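Local structure of five-membered-cyclitol-phosphate synthase (Streptomyces citricolor, 6K96) at residues 22-25 and 26-29; 100-103 and 104-107. The protein belongs to the myo-inositol-1-phosphate synthase family and binds nicotinamide-adenine-dinucleotide and a sodium ion. All coordinates share one frame; numbering follows the deposited sequence.

Interaction 1 (22-25 and 26-29)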
loop_
_atom_site.group_PDB
_atom_site.type_symbol
_atom_site.label_atom_id
_atom_site.label_comp_id
_atom_site.label_asym_id
_atom_site.label_seq_id
_atom_site.Cartn_x
_atom_site.Cartn_y
_atom_site.Cartn_z
ATOM N N GLY B 22 5.015 4.473 30.061
ATOM C CA GLY B 22 6.164 5.000 29.310
ATOM C C GLY B 22 7.279 5.384 30.255
ATOM O O GLY B 22 8.338 4.842 30.129
ATOM N N ALA B 23 7.000 6.245 31.220
ATOM C CA ALA B 23 7.972 6.754 32.209
ATOM C C ALA B 23 8.709 5.598 32.887
ATOM O O ALA B 23 9.898 5.786 33.124
ATOM C CB ALA B 23 7.305 7.617 33.238
ATOM N N GLU B 24 8.054 4.473 33.191
ATOM C CA GLU B 24 8.715 3.305 33.855
ATOM C C GLU B 24 9.468 2.443 32.837
ATOM O O GLU B 24 10.358 1.696 33.294
ATOM C CB GLU B 24 7.753 2.378 34.605
ATOM C CG GLU B 24 7.750 2.595 36.124
ATOM C CD GLU B 24 8.891 1.977 36.949
ATOM O OE1 GLU B 24 9.139 0.770 36.845
ATOM O OE2 GLU B 24 9.530 2.712 37.710
ATOM N N LEU B 25 9.095 2.475 31.556
ATOM C CA LEU B 25 9.902 1.819 30.505
ATOM C C LEU B 25 11.229 2.567 30.410
ATOM O O LEU B 25 12.231 1.885 30.472
ATOM C CB LEU B 25 9.198 1.771 29.147
ATOM C CG LEU B 25 9.885 0.896 28.084
ATOM C CD1 LEU B 25 8.903 -0.020 27.387
ATOM C CD2 LEU B 25 10.624 1.702 27.022
ATOM N N TYR B 26 11.246 3.898 30.303
ATOM C CA TYR B 26 12.517 4.668 30.251
ATOM C C TYR B 26 13.292 4.452 31.552
ATOM O O TYR B 26 14.503 4.492 31.465
ATOM C CB TYR B 26 12.298 6.164 30.014
ATOM C CG TYR B 26 11.792 6.453 28.636
ATOM C CD1 TYR B 26 12.612 6.283 27.551
ATOM C CD2 TYR B 26 10.477 6.847 28.410
ATOM C CE1 TYR B 26 12.146 6.482 26.266
ATOM C CE2 TYR B 26 9.991 7.055 27.124
ATOM C CZ TYR B 26 10.835 6.872 26.043
ATOM O OH TYR B 26 10.355 7.106 24.789
ATOM N N ARG B 27 12.637 4.295 32.711
ATOM C CA ARG B 27 13.363 4.091 33.994
ATOM C C ARG B 27 14.147 2.776 33.894
ATOM O O ARG B 27 15.302 2.755 34.351
ATOM C CB ARG B 27 12.447 4.073 35.222
ATOM C CG ARG B 27 12.941 5.013 36.317
ATOM C CD ARG B 27 12.520 4.755 37.756
ATOM N NE ARG B 27 11.132 5.051 38.087
ATOM C CZ ARG B 27 10.575 6.250 38.088
ATOM N NH1 ARG B 27 11.261 7.329 37.744
ATOM N NH2 ARG B 27 9.306 6.364 38.438
ATOM N N LYS B 28 13.524 1.748 33.302
ATOM C CA LYS B 28 14.058 0.374 33.123
ATOM C C LYS B 28 15.263 0.445 32.180
ATOM O O LYS B 28 16.319 -0.131 32.531
ATOM C CB LYS B 28 12.961 -0.580 32.622
ATOM C CG LYS B 28 13.384 -2.033 32.412
ATOM C CD LYS B 28 12.724 -2.754 31.223
ATOM C CE LYS B 28 13.439 -2.513 29.896
ATOM N NZ LYS B 28 12.815 -3.208 28.736
ATOM N N MET B 29 15.123 1.156 31.059
ATOM C CA MET B 29 16.197 1.324 30.040
ATOM C C MET B 29 17.425 2.008 30.668
ATOM O O MET B 29 18.553 1.663 30.222
ATOM C CB MET B 29 15.700 2.126 28.830
ATOM C CG MET B 29 14.767 1.318 27.901
ATOM S SD MET B 29 13.886 2.306 26.628
ATOM C CE MET B 29 15.263 2.849 25.617
#
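Glu24 and Arg27 meet at the surface of helix 14-31 in a salt bridge between neighbouring turns. From its CB, which rests 3.7 Å from Glu24 O, the Arg27 chain runs outward until CD lies 3.6 Å from Glu24 OE2. There it bends (chi3 -73°), which turns NE back toward the carboxylate. NE then bonds to Glu24 OE2 at 2.9 Å. The guanidinium therefore offers its NE-H rather than its end: NH2 stays 3.7 Å from OE2, while NH1 reaches back to the carbonyl of Ser53 in a weak bond. OE2 is approached on its anti side, somewhat out of the carboxylate plane. The two flat groups are inclined at 60°, and of the guanidinium nitrogens NE alone bonds to the carboxylate.

Beneath the side chains runs the alpha-helical i to i+4 ladder of the helix that follows the first strand, 5-10, of the parallel nucleotide-binding sheet. Tyr26 N bonds to Gly22 O, Arg27 N to Ala23 O, Lys28 N to Glu24 O and Met29 N to Leu25 O.

On another side of the helix the Tyr26 ring passes Gly22, its CD2 3.4 Å from the carbonyl oxygen, and the phenol OH goes on to Pro40 O and to Ala278 N of the second subunit. Trp277 of that subunit meets the ring edge-to-face. Leu25 also packs on Ala278 of the second subunit, and its side chain crosses that of Met29, with Leu25 CD2 3.3 Å from Met29 SD.

Interaction 2 (100-103 and 104-107); sequences GLTE and EDAD
Between Thr102 and Ala106 the backbone leaves its extended course and winds into a short turn closed by two i to i+3 bonds, Asp105 N to Thr102 O at 2.8 Å and Ala106 N to Glu103 O at 3.2 Å. The turn follows strand 98-99, at one edge of the parallel sheet of the NAD-binding Rossmann-type domain, and leads on toward helix 111-122.

The carboxylate of Asp105 folds back over the start of the turn, and its OD2 accepts two bonds from Thr102. The backbone N-H arrives at 3.1 Å along the anti lone pair, with an angle of 151° at the hydrogen; the hydroxyl comes from well above the carboxylate plane. Thr102 OG1 lies between its own N and carbonyl carbon (chi1 78°), which turns the hydroxyl to the same oxygen that its N-H reaches. Two donors of one residue thus hold this carboxylate oxygen and limit the rotation of Asp105, and they probably stabilise its negative charge.

Leu101, just ahead of the turn, is buried. Its side chain crosses that of Asp105, with Leu101 CD2 3.5 Å from Asp105 O and 4.0 Å from Asp105 CB, and also packs on Ala112 and Ile116 of helix 111-122. Its backbone belongs to the ligand pocket, for Leu101 O accepts a hydrogen bond from N6A of the nicotinamide-adenine-dinucleotide. Glu104 CG passes Thr102 OG1 at 3.6 Å. At the end of the turn, the methyl carbon CB of Ala106 sits 3.1 Å from Glu103 O.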
loop_
_atom_site.group_PDB
_atom_site.type_symbol
_atom_site.label_atom_id
_atom_site.label_comp_id
_atom_site.label_asym_id
_atom_site.label_seq_id
_atom_site.Cartn_x
_atom_site.Cartn_y
_atom_site.Cartn_z
ATOM N N GLY B 100 -14.217 12.579 40.199
ATOM C CA GLY B 100 -14.083 13.867 39.494
ATOM C C GLY B 100 -15.293 14.758 39.715
ATOM O O GLY B 100 -16.161 14.369 40.492
ATOM N N LEU B 101 -15.319 15.900 39.024
ATOM C CA LEU B 101 -16.470 16.830 38.893
ATOM C C LEU B 101 -17.415 16.289 37.830
ATOM O O LEU B 101 -16.971 16.150 36.686
ATOM C CB LEU B 101 -16.021 18.212 38.411
ATOM C CG LEU B 101 -14.990 18.951 39.257
ATOM C CD1 LEU B 101 -14.417 20.141 38.497
ATOM C CD2 LEU B 101 -15.585 19.405 40.565
ATOM N N THR B 102 -18.686 16.085 38.172
ATOM C CA THR B 102 -19.798 15.929 37.195
ATOM C C THR B 102 -20.324 17.327 36.843
ATOM O O THR B 102 -20.029 18.254 37.604
ATOM C CB THR B 102 -20.907 15.075 37.786
ATOM O OG1 THR B 102 -21.526 16.045 38.643
ATOM C CG2 THR B 102 -20.385 13.815 38.455
ATOM N N GLU B 103 -21.034 17.483 35.723
ATOM C CA GLU B 103 -21.420 18.810 35.150
ATOM C C GLU B 103 -22.083 19.693 36.237
ATOM O O GLU B 103 -21.806 20.914 36.248
ATOM C CB GLU B 103 -22.319 18.622 33.915
ATOM C CG GLU B 103 -22.624 19.918 33.165
ATOM C CD GLU B 103 -23.205 19.786 31.762
ATOM O OE1 GLU B 103 -23.304 18.640 31.277
ATOM O OE2 GLU B 103 -23.508 20.835 31.141
ATOM N N GLU B 104 -22.913 19.128 37.129
ATOM C CA GLU B 104 -23.623 19.901 38.202
ATOM C C GLU B 104 -22.639 20.411 39.266
ATOM O O GLU B 104 -22.894 21.461 39.820
ATOM C CB GLU B 104 -24.774 19.142 38.874
ATOM C CG GLU B 104 -24.701 17.630 38.819
ATOM C CD GLU B 104 -25.414 17.013 37.623
ATOM O OE1 GLU B 104 -26.496 16.417 37.852
ATOM O OE2 GLU B 104 -24.882 17.127 36.471
ATOM N N ASP B 105 -21.528 19.722 39.498
ATOM C CA ASP B 105 -20.451 20.164 40.428
ATOM C C ASP B 105 -19.516 21.181 39.755
ATOM O O ASP B 105 -18.462 21.459 40.330
ATOM C CB ASP B 105 -19.577 18.999 40.897
ATOM C CG ASP B 105 -20.319 17.778 41.408
ATOM O OD1 ASP B 105 -21.126 17.927 42.353
ATOM O OD2 ASP B 105 -20.043 16.677 40.883
ATOM N N ALA B 106 -19.856 21.726 38.586
ATOM C CA ALA B 106 -19.017 22.736 37.893
ATOM C C ALA B 106 -18.654 23.871 38.868
ATOM O O ALA B 106 -17.445 24.188 39.033
ATOM C CB ALA B 106 -19.760 23.265 36.679
ATOM N N ASP B 107 -19.685 24.431 39.510
ATOM C CA ASP B 107 -19.630 25.679 40.313
ATOM C C ASP B 107 -18.600 25.568 41.439
ATOM O O ASP B 107 -18.661 24.605 42.198
ATOM C CB ASP B 107 -21.006 25.985 40.891
ATOM C CG ASP B 107 -21.003 27.312 41.596
ATOM O OD1 ASP B 107 -20.131 28.110 41.264
ATOM O OD2 ASP B 107 -21.872 27.525 42.456
#

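Overall arrangement
Interaction 1 comes first along the chain, on helix 14-31, and interaction 2 follows in the loop between strand 98-99 and helix 111-122. Their centres lie 35 Å apart and their nearest atoms about 23 Å, so they do not touch. What they share is the six-stranded parallel sheet: helix 14-31 follows strand 5-10 in its interior, whereas the loop follows strand 98-99 at one edge. Residues 22-29 lie on a part of the helix remote from the nicotinamide-adenine-dinucleotide, about 14 Å from Gly22, and meet a second subunit through Leu25 and Tyr26. Residues 100-107 meet no other chain but reach the dinucleotide through Leu101. One contact thus borders the subunit interface, the other the nicotinamide-adenine-dinucleotide pocket.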